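Predicted ATPase involved in replication control, Cdc46/Mcm family (Methanopyrus kandleri AV19, PDB 3F8T) probably binds ATP and single-stranded DNA, and may act in DNA replication as a helicase of the MCM family. Local coordinates at residues R104-E109 with L118-G123; R95-G100 with A174-K179; E453-L458 with D477-L482. The protein carries 2 engineered substitutions. All blocks are in the same frame, centred on the assembly; numbering follows the deposited sequence.

Interactions 1 and 2 lie together in the N-terminal half of the chain, with centres about 12 Å apart. They touch through Leu118, whose methyl groups reach Phe98 and Leu175. Both reach the same OB-fold sheet: interaction 1 brings an incoming loop onto strand 118-130, and interaction 2 joins the sheet to the helical N-terminal region. Interaction 3 lies in the lid region on the opposite side of the chain's centre, its centre about 42 and 45 Å from theirs. It packs apolar side chains between buried helix faces. Interaction 1 is also mostly buried but held by backbone bonds, a serine hydroxyl and a long salt bridge at its rim, while partly buried interaction 2 mixes charge and packing.

Interaction 1 of 3, residues R104-E109 with L118-G123; sequences RFRRVE and LISIEG
The Phe105 ring meets Leu118 obliquely, with CD2 3.4 Å from Leu118 O, a buried oxygen with no hydrogen-bonding partner in the model. Over one face of this ring lies Arg104 NE, off-centre toward the rim. The Arg107 guanidinium receives Glu122 OE1 at its edge and in its plane. That salt bridge is long, with NE to OE1 at 3.7 Å, and the two flat groups are turned 67° apart. Glu122 OE1 also pairs with Arg160.

This is the entry to the OB fold. The loop 104-109 runs alongside the first OB strand, 118-130, in the same direction. Ser120 grips the loop three times. Its N donates to Phe105 O at 2.9 Å, and its carbonyl O accepts Val108 N at 3.0 Å. Its side-chain OG takes the N-H of Arg107, also at 3.0 Å and nearly straight at 170°. OG sits between the backbone N and the carbonyl carbon (chi1 85°), which turns it toward the loop, and it also bonds Glu162. With an alanine here, the Arg107 N-H and the Glu162 carboxylate would probably lose the hydroxyl they share.

Farther in, Val108 and Ile119 cross at about a right angle, with CG2 of Val108 4.0 Å from CB of Ile119. The far edge of the strand pairs with strand 160-168, through Ile119 with Gly165 and Ile121 with Ile163. One water closes the contact, 2.9 Å from both Val108 O, to which it donates, and Glu122 N, from which it accepts.

Interaction 2 of 3, residues R95-G100 with A174-K179; sequences RVRFRG and ALEVHK
A classic beta bulge in the OB fold carries this contact: Leu175 and Glu176 both face Leu164 on strand 160-168. The chain turns a corner at Leu175, and both bulge residues meet strand 96-99 of the N-terminal region. The two strands are not sheet partners. Their axes stay 10.1 Å apart at an angle of 51°, and side chains fill the interval.

Arg97 lies across the bulge. Its guanidinium presents one face to Leu175 O, which sits over the centre, 3.0 Å from Arg97 CZ. None of its N-H groups points well at that oxygen, so the oxygen sits over the flat face and makes no hydrogen bond with the group. The chain gets there by a sharp bend at chi2 (-69°), which folds the group back toward its own strand. There NH1 makes a weak hydrogen bond to Val96 O.

Glu176 points toward strand 96-99. Its OE2 accepts NE of Arg99 at 3.2 Å in a salt bridge, through the syn lone pair. The bond is bent, and the oxygen stands 28° out of the guanidinium plane. The guanidinium and carboxylate are nearly perpendicular. OE2 also accepts a bond of 2.7 Å from a water, which in turn takes the N-H of Phe98. On the other oxygen, OE1, His178 NE2 makes a weak bond.

Packing adds to the charges. Leu175 CD1 comes to the edge of the Phe98 ring, 4.0 Å from Phe98 CD1. The other methyl, Leu175 CD2, lies against the carbonyl oxygen of Val96, 3.8 Å from Val96 O.

Strand 96-99 pairs in parallel with strand 55-58. Val96 and Phe98 pack on Leu81 of helix 74-88, while strand 176-180 runs antiparallel to strand 160-168.

Interaction 3 of 3, residues E453-L458 with D477-L482; sequences ESVERL and DIAAEL
Segments 453-458 and 477-482, on helices 449-465 and 473-489, run roughly antiparallel, crossing at 133° with their axes 8.1 Å apart where they come closest. Both belong to the helical AAA-lid region of the MCM family, and this is a close helix-helix crossing within it. The small side chain of Ala479 lies at the crossing. Its CB points at the facing helix and enters between Val455 and Leu458, one turn apart.

The fit is tight. CB of Ala479 is 3.4 Å from CB of Leu458, closer than usual carbon packing. The same methyl rests 3.2 Å from the backbone O of Val455, so it meets the facing main chain as well as side chains. The CA atoms of Leu458 and Ala479 are 5.0 Å apart, the closest such pair of the two segments.

Val455 flanks this methyl with its own branches. CG1 lies anti to the backbone N (chi1 172°) and touches Ala479 CB at 3.8 Å. It also reaches the backbone N of Ala480. CG2 lies alongside Ala480 CA. Ala480 CB itself points away from segment 453-458 and touches Trp426 of helix 417-439, which also packs on Val455.

Leu458 spans the other side of the Ala479 methyl. Both Leu458 and Leu482 pack on Leu227 of helix 219-229, and Val455 and Leu458 both touch Val483. The side chains that meet are all apolar, though they also touch backbone O and N atoms. On the flank of helix 449-465, Ser454 and Arg457 instead turn their polar ends to Asp372.

The leucine pair is looser than the alanine contact: CD2 of Leu458 stands 4.3 Å from CD1 of Leu482, while CD1 of Leu458 lies 3.8 Å from Ala479 O.

Interaction 1 of 3, residues R104-E109 with L118-G123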
loop_
_atom_site.group_PDB
_atom_site.type_symbol
_atom_site.label_atom_id
_atom_site.label_comp_id
_atom_site.label_asym_id
_atom_site.label_seq_id
_atom_site.Cartn_x
_atom_site.Cartn_y
_atom_site.Cartn_z
ATOM N N ARG A 104 -20.710 9.399 10.349
ATOM C CA ARG A 104 -21.436 8.587 9.368
ATOM C C ARG A 104 -21.247 9.040 7.915
ATOM O O ARG A 104 -21.542 8.280 6.988
ATOM C CB ARG A 104 -22.931 8.501 9.714
ATOM C CG ARG A 104 -23.639 9.827 9.719
ATOM C CD ARG A 104 -25.155 9.695 9.693
ATOM N NE ARG A 104 -25.669 9.477 8.342
ATOM C CZ ARG A 104 -26.816 9.978 7.888
ATOM N NH1 ARG A 104 -27.561 10.754 8.668
ATOM N NH2 ARG A 104 -27.208 9.723 6.644
ATOM N N PHE A 105 -20.763 10.269 7.715
ATOM C CA PHE A 105 -20.527 10.790 6.362
ATOM C C PHE A 105 -19.085 10.546 5.887
ATOM O O PHE A 105 -18.722 10.907 4.757
ATOM C CB PHE A 105 -20.868 12.285 6.275
ATOM C CG PHE A 105 -22.315 12.601 6.577
ATOM C CD1 PHE A 105 -22.726 12.840 7.884
ATOM C CD2 PHE A 105 -23.257 12.663 5.556
ATOM C CE1 PHE A 105 -24.076 13.131 8.171
ATOM C CE2 PHE A 105 -24.597 12.953 5.832
ATOM C CZ PHE A 105 -24.997 13.189 7.147
ATOM N N ARG A 106 -18.271 9.940 6.745
ATOM C CA ARG A 106 -16.847 9.709 6.435
ATOM C C ARG A 106 -16.591 8.285 5.944
ATOM O O ARG A 106 -17.217 7.335 6.424
ATOM C CB ARG A 106 -15.965 9.983 7.658
ATOM C CG ARG A 106 -16.077 11.388 8.233
ATOM C CD ARG A 106 -14.927 11.676 9.185
ATOM N NE ARG A 106 -15.266 12.722 10.147
ATOM C CZ ARG A 106 -14.375 13.441 10.832
ATOM N NH1 ARG A 106 -13.069 13.242 10.656
ATOM N NH2 ARG A 106 -14.791 14.374 11.686
ATOM N N ARG A 107 -15.657 8.151 5.001
ATOM C CA ARG A 107 -15.266 6.854 4.438
ATOM C C ARG A 107 -16.468 6.032 3.983
ATOM O O ARG A 107 -16.607 4.862 4.343
ATOM C CB ARG A 107 -14.423 6.065 5.441
ATOM C CG ARG A 107 -13.123 6.755 5.811
ATOM C CD ARG A 107 -12.443 6.053 6.977
ATOM N NE ARG A 107 -11.283 6.814 7.430
ATOM C CZ ARG A 107 -11.299 7.702 8.424
ATOM N NH1 ARG A 107 -12.420 7.948 9.105
ATOM N NH2 ARG A 107 -10.180 8.345 8.739
ATOM N N VAL A 108 -17.329 6.673 3.201
ATOM C CA VAL A 108 -18.565 6.082 2.704
ATOM C C VAL A 108 -18.260 4.929 1.744
ATOM O O VAL A 108 -17.495 5.073 0.790
ATOM C CB VAL A 108 -19.461 7.158 2.028
ATOM C CG1 VAL A 108 -20.549 6.525 1.184
ATOM C CG2 VAL A 108 -20.074 8.077 3.081
ATOM N N GLU A 109 -18.866 3.780 2.020
ATOM C CA GLU A 109 -18.617 2.574 1.249
ATOM C C GLU A 109 -19.497 2.452 0.006
ATOM O O GLU A 109 -19.148 1.720 -0.925
ATOM C CB GLU A 109 -18.751 1.346 2.156
ATOM C CG GLU A 109 -17.711 1.319 3.271
ATOM C CD GLU A 109 -17.741 0.036 4.087
ATOM O OE1 GLU A 109 -18.254 -0.986 3.576
ATOM O OE2 GLU A 109 -17.243 0.057 5.237
ATOM N N LEU A 118 -22.555 15.962 1.432
ATOM C CA LEU A 118 -21.131 16.092 1.703
ATOM C C LEU A 118 -20.654 14.807 2.357
ATOM O O LEU A 118 -21.223 14.354 3.365
ATOM C CB LEU A 118 -20.873 17.271 2.656
ATOM C CG LEU A 118 -19.440 17.410 3.188
ATOM C CD1 LEU A 118 -18.520 17.921 2.090
ATOM C CD2 LEU A 118 -19.466 18.356 4.370
ATOM N N ILE A 119 -19.617 14.214 1.782
ATOM C CA ILE A 119 -19.071 12.957 2.275
ATOM C C ILE A 119 -17.555 12.941 2.098
ATOM O O ILE A 119 -17.002 13.784 1.384
ATOM C CB ILE A 119 -19.684 11.714 1.530
ATOM C CG1 ILE A 119 -19.131 11.594 0.100
ATOM C CG2 ILE A 119 -21.231 11.775 1.535
ATOM C CD1 ILE A 119 -19.257 10.220 -0.511
ATOM N N SER A 120 -16.889 11.970 2.731
ATOM C CA SER A 120 -15.537 11.617 2.290
ATOM C C SER A 120 -15.509 10.166 1.819
ATOM O O SER A 120 -16.320 9.337 2.265
ATOM C CB SER A 120 -14.478 11.878 3.372
ATOM O OG SER A 120 -14.368 10.796 4.272
ATOM N N ILE A 121 -14.626 9.891 0.865
ATOM C CA ILE A 121 -14.280 8.519 0.504
ATOM C C ILE A 121 -12.797 8.315 0.773
ATOM O O ILE A 121 -12.033 9.280 0.833
ATOM C CB ILE A 121 -14.637 8.173 -0.977
ATOM C CG1 ILE A 121 -13.882 9.055 -1.990
ATOM C CG2 ILE A 121 -16.144 8.244 -1.172
ATOM C CD1 ILE A 121 -13.940 8.542 -3.448
ATOM N N GLU A 122 -12.395 7.060 0.935
ATOM C CA GLU A 122 -10.995 6.748 1.068
ATOM C C GLU A 122 -10.683 5.473 0.302
ATOM O O GLU A 122 -11.412 4.482 0.408
ATOM C CB GLU A 122 -10.645 6.588 2.543
ATOM C CG GLU A 122 -9.164 6.358 2.825
ATOM C CD GLU A 122 -8.921 6.172 4.304
ATOM O OE1 GLU A 122 -9.335 5.129 4.840
ATOM O OE2 GLU A 122 -8.344 7.078 4.935
ATOM N N GLY A 123 -9.618 5.516 -0.492
ATOM C CA GLY A 123 -9.126 4.325 -1.159
ATOM C C GLY A 123 -8.000 4.582 -2.135
ATOM O O GLY A 123 -7.308 5.589 -2.037
HETATM O O HOH W 1 -14.646 5.283 1.451
#

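Interaction 2 of 3, residues R95-G100 with A174-K179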
loop_
_atom_site.group_PDB
_atom_site.type_symbol
_atom_site.label_atom_id
_atom_site.label_comp_id
_atom_site.label_asym_id
_atom_site.label_seq_id
_atom_site.Cartn_x
_atom_site.Cartn_y
_atom_site.Cartn_z
ATOM N N ARG A 95 -14.508 30.009 -2.966
ATOM C CA ARG A 95 -14.260 28.626 -2.592
ATOM C C ARG A 95 -14.703 28.380 -1.162
ATOM O O ARG A 95 -14.466 29.199 -0.270
ATOM C CB ARG A 95 -12.790 28.253 -2.789
ATOM C CG ARG A 95 -12.248 28.612 -4.172
ATOM C CD ARG A 95 -11.332 27.524 -4.757
ATOM N NE ARG A 95 -10.158 27.172 -3.947
ATOM C CZ ARG A 95 -9.353 28.023 -3.308
ATOM N NH1 ARG A 95 -9.553 29.333 -3.361
ATOM N NH2 ARG A 95 -8.326 27.550 -2.613
ATOM N N VAL A 96 -15.372 27.248 -0.970
ATOM C CA VAL A 96 -15.907 26.864 0.325
ATOM C C VAL A 96 -15.391 25.480 0.692
ATOM O O VAL A 96 -15.346 24.572 -0.144
ATOM C CB VAL A 96 -17.469 26.901 0.330
ATOM C CG1 VAL A 96 -18.033 26.236 1.581
ATOM C CG2 VAL A 96 -17.966 28.345 0.227
ATOM N N ARG A 97 -14.976 25.333 1.945
ATOM C CA ARG A 97 -14.512 24.054 2.447
ATOM C C ARG A 97 -15.313 23.708 3.691
ATOM O O ARG A 97 -15.746 24.598 4.434
ATOM C CB ARG A 97 -13.018 24.112 2.781
ATOM C CG ARG A 97 -12.091 24.403 1.580
ATOM C CD ARG A 97 -12.036 23.245 0.568
ATOM N NE ARG A 97 -11.095 23.509 -0.521
ATOM C CZ ARG A 97 -11.442 23.842 -1.764
ATOM N NH1 ARG A 97 -12.718 23.948 -2.107
ATOM N NH2 ARG A 97 -10.500 24.059 -2.677
ATOM N N PHE A 98 -15.515 22.420 3.909
ATOM C CA PHE A 98 -16.155 21.959 5.121
ATOM C C PHE A 98 -15.158 21.120 5.910
ATOM O O PHE A 98 -14.398 20.329 5.337
ATOM C CB PHE A 98 -17.410 21.137 4.807
ATOM C CG PHE A 98 -18.455 21.878 4.008
ATOM C CD1 PHE A 98 -18.394 21.910 2.611
ATOM C CD2 PHE A 98 -19.522 22.511 4.648
ATOM C CE1 PHE A 98 -19.374 22.583 1.859
ATOM C CE2 PHE A 98 -20.511 23.184 3.907
ATOM C CZ PHE A 98 -20.429 23.222 2.513
ATOM N N ARG A 99 -15.171 21.300 7.227
ATOM C CA ARG A 99 -14.370 20.485 8.129
ATOM C C ARG A 99 -15.309 19.847 9.140
ATOM O O ARG A 99 -16.436 20.325 9.349
ATOM C CB ARG A 99 -13.320 21.345 8.851
ATOM C CG ARG A 99 -12.472 22.241 7.933
ATOM C CD ARG A 99 -11.497 21.427 7.070
ATOM N NE ARG A 99 -11.130 22.095 5.813
ATOM C CZ ARG A 99 -10.127 22.964 5.665
ATOM N NH1 ARG A 99 -9.365 23.306 6.698
ATOM N NH2 ARG A 99 -9.887 23.508 4.471
ATOM N N GLY A 100 -14.845 18.763 9.754
ATOM C CA GLY A 100 -15.553 18.156 10.871
ATOM C C GLY A 100 -16.836 17.455 10.494
ATOM O O GLY A 100 -17.847 17.600 11.180
ATOM N N ALA A 174 -15.041 16.647 -6.020
ATOM C CA ALA A 174 -14.014 16.829 -5.014
ATOM C C ALA A 174 -13.918 18.280 -4.540
ATOM O O ALA A 174 -13.911 19.218 -5.354
ATOM C CB ALA A 174 -12.653 16.322 -5.552
ATOM N N LEU A 175 -13.856 18.443 -3.222
ATOM C CA LEU A 175 -13.570 19.730 -2.577
ATOM C C LEU A 175 -12.135 19.779 -2.053
ATOM O O LEU A 175 -11.488 20.821 -2.082
ATOM C CB LEU A 175 -14.535 19.963 -1.413
ATOM C CG LEU A 175 -15.995 20.223 -1.789
ATOM C CD1 LEU A 175 -16.869 20.066 -0.553
ATOM C CD2 LEU A 175 -16.180 21.613 -2.425
ATOM N N GLU A 176 -11.657 18.645 -1.548
ATOM C CA GLU A 176 -10.252 18.512 -1.149
ATOM C C GLU A 176 -9.780 17.062 -1.236
ATOM O O GLU A 176 -10.584 16.131 -1.169
ATOM C CB GLU A 176 -9.949 19.097 0.245
ATOM C CG GLU A 176 -11.040 19.009 1.292
ATOM C CD GLU A 176 -10.675 19.763 2.585
ATOM O OE1 GLU A 176 -9.629 19.439 3.197
ATOM O OE2 GLU A 176 -11.435 20.672 2.999
ATOM N N VAL A 177 -8.466 16.906 -1.381
ATOM C CA VAL A 177 -7.821 15.605 -1.540
ATOM C C VAL A 177 -6.689 15.553 -0.518
ATOM O O VAL A 177 -5.877 16.480 -0.462
ATOM C CB VAL A 177 -7.272 15.415 -2.981
ATOM C CG1 VAL A 177 -6.373 14.171 -3.073
ATOM C CG2 VAL A 177 -8.415 15.308 -3.980
ATOM N N HIS A 178 -6.690 14.513 0.317
ATOM C CA HIS A 178 -5.636 14.292 1.301
ATOM C C HIS A 178 -4.903 12.999 0.979
ATOM O O HIS A 178 -5.511 11.934 0.969
ATOM C CB HIS A 178 -6.217 14.228 2.710
ATOM C CG HIS A 178 -6.911 15.487 3.138
ATOM N ND1 HIS A 178 -6.229 16.645 3.443
ATOM C CD2 HIS A 178 -8.223 15.765 3.311
ATOM C CE1 HIS A 178 -7.094 17.586 3.784
ATOM N NE2 HIS A 178 -8.311 17.077 3.712
ATOM N N LYS A 179 -3.607 13.115 0.693
ATOM C CA LYS A 179 -2.743 11.958 0.458
ATOM C C LYS A 179 -2.625 11.173 1.761
ATOM O O LYS A 179 -2.548 11.759 2.850
ATOM C CB LYS A 179 -1.360 12.414 -0.037
ATOM C CG LYS A 179 -0.560 11.327 -0.753
ATOM C CD LYS A 179 0.966 11.577 -0.748
ATOM C CE LYS A 179 1.381 12.730 -1.654
ATOM N NZ LYS A 179 2.863 12.710 -1.930
HETATM O O HOH W 2 -14.077 20.544 2.428
#

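Interaction 3 of 3, residues E453-L458 with D477-L482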
loop_
_atom_site.group_PDB
_atom_site.type_symbol
_atom_site.label_atom_id
_atom_site.label_comp_id
_atom_site.label_asym_id
_atom_site.label_seq_id
_atom_site.Cartn_x
_atom_site.Cartn_y
_atom_site.Cartn_z
ATOM N N GLU A 453 22.786 -8.033 1.439
ATOM C CA GLU A 453 21.582 -7.200 1.400
ATOM C C GLU A 453 20.333 -7.954 1.886
ATOM O O GLU A 453 19.545 -7.413 2.671
ATOM C CB GLU A 453 21.407 -6.599 -0.004
ATOM C CG GLU A 453 22.494 -5.544 -0.308
ATOM C CD GLU A 453 22.827 -5.357 -1.788
ATOM O OE1 GLU A 453 22.049 -5.805 -2.656
ATOM O OE2 GLU A 453 23.887 -4.745 -2.083
ATOM N N SER A 454 20.168 -9.203 1.458
ATOM C CA SER A 454 18.987 -9.991 1.860
ATOM C C SER A 454 18.968 -10.282 3.356
ATOM O O SER A 454 17.916 -10.149 4.019
ATOM C CB SER A 454 18.906 -11.299 1.072
ATOM O OG SER A 454 18.777 -11.014 -0.310
ATOM N N VAL A 455 20.122 -10.671 3.898
ATOM C CA VAL A 455 20.203 -10.912 5.341
ATOM C C VAL A 455 19.810 -9.639 6.110
ATOM O O VAL A 455 19.021 -9.703 7.058
ATOM C CB VAL A 455 21.592 -11.422 5.774
ATOM C CG1 VAL A 455 21.693 -11.480 7.302
ATOM C CG2 VAL A 455 21.813 -12.800 5.189
ATOM N N GLU A 456 20.336 -8.494 5.685
ATOM C CA GLU A 456 20.023 -7.231 6.360
ATOM C C GLU A 456 18.529 -6.905 6.300
ATOM O O GLU A 456 17.945 -6.519 7.307
ATOM C CB GLU A 456 20.881 -6.062 5.820
ATOM C CG GLU A 456 20.448 -4.703 6.372
ATOM C CD GLU A 456 21.599 -3.741 6.685
ATOM O OE1 GLU A 456 22.785 -4.086 6.510
ATOM O OE2 GLU A 456 21.289 -2.611 7.101
ATOM N N ARG A 457 17.920 -7.070 5.124
ATOM C CA ARG A 457 16.474 -6.864 4.961
ATOM C C ARG A 457 15.650 -7.779 5.836
ATOM O O ARG A 457 14.677 -7.335 6.459
ATOM C CB ARG A 457 16.061 -7.084 3.510
ATOM C CG ARG A 457 16.484 -5.972 2.587
ATOM C CD ARG A 457 16.051 -6.287 1.141
ATOM N NE ARG A 457 16.829 -5.472 0.208
ATOM C CZ ARG A 457 17.634 -5.942 -0.741
ATOM N NH1 ARG A 457 17.774 -7.246 -0.952
ATOM N NH2 ARG A 457 18.298 -5.093 -1.506
ATOM N N LEU A 458 16.020 -9.062 5.866
ATOM C CA LEU A 458 15.301 -10.029 6.692
ATOM C C LEU A 458 15.439 -9.721 8.175
ATOM O O LEU A 458 14.490 -9.934 8.948
ATOM C CB LEU A 458 15.775 -11.454 6.407
ATOM C CG LEU A 458 15.344 -12.077 5.073
ATOM C CD1 LEU A 458 16.352 -13.165 4.664
ATOM C CD2 LEU A 458 13.941 -12.670 5.244
ATOM N N ASP A 477 20.829 -13.462 13.082
ATOM C CA ASP A 477 20.949 -14.911 13.128
ATOM C C ASP A 477 19.772 -15.602 12.444
ATOM O O ASP A 477 19.950 -16.584 11.707
ATOM C CB ASP A 477 21.073 -15.386 14.581
ATOM C CG ASP A 477 22.458 -15.135 15.162
ATOM O OD1 ASP A 477 23.361 -14.686 14.423
ATOM O OD2 ASP A 477 22.641 -15.402 16.362
ATOM N N ILE A 478 18.573 -15.102 12.707
ATOM C CA ILE A 478 17.367 -15.659 12.100
ATOM C C ILE A 478 17.375 -15.453 10.582
ATOM O O ILE A 478 17.098 -16.379 9.815
ATOM C CB ILE A 478 16.110 -15.021 12.714
ATOM C CG1 ILE A 478 15.875 -15.561 14.118
ATOM C CG2 ILE A 478 14.871 -15.243 11.808
ATOM C CD1 ILE A 478 14.869 -14.714 14.916
ATOM N N ALA A 479 17.677 -14.223 10.169
ATOM C CA ALA A 479 17.832 -13.858 8.754
ATOM C C ALA A 479 18.876 -14.737 8.021
ATOM O O ALA A 479 18.611 -15.281 6.938
ATOM C CB ALA A 479 18.208 -12.393 8.659
ATOM N N ALA A 480 20.050 -14.883 8.625
ATOM C CA ALA A 480 21.144 -15.644 8.023
ATOM C C ALA A 480 20.793 -17.115 7.859
ATOM O O ALA A 480 21.142 -17.719 6.848
ATOM C CB ALA A 480 22.409 -15.505 8.872
ATOM N N GLU A 481 20.102 -17.690 8.844
ATOM C CA GLU A 481 19.649 -19.089 8.752
ATOM C C GLU A 481 18.734 -19.292 7.543
ATOM O O GLU A 481 18.825 -20.302 6.854
ATOM C CB GLU A 481 18.932 -19.508 10.038
ATOM C CG GLU A 481 18.700 -21.019 10.181
ATOM C CD GLU A 481 17.381 -21.512 9.580
ATOM O OE1 GLU A 481 16.352 -20.788 9.651
ATOM O OE2 GLU A 481 17.375 -22.644 9.044
ATOM N N LEU A 482 17.863 -18.322 7.270
ATOM C CA LEU A 482 16.975 -18.427 6.101
ATOM C C LEU A 482 17.702 -18.291 4.780
ATOM O O LEU A 482 17.395 -19.016 3.838
ATOM C CB LEU A 482 15.849 -17.391 6.169
ATOM C CG LEU A 482 14.863 -17.574 7.327
ATOM C CD1 LEU A 482 13.933 -16.368 7.406
ATOM C CD2 LEU A 482 14.064 -18.879 7.252
#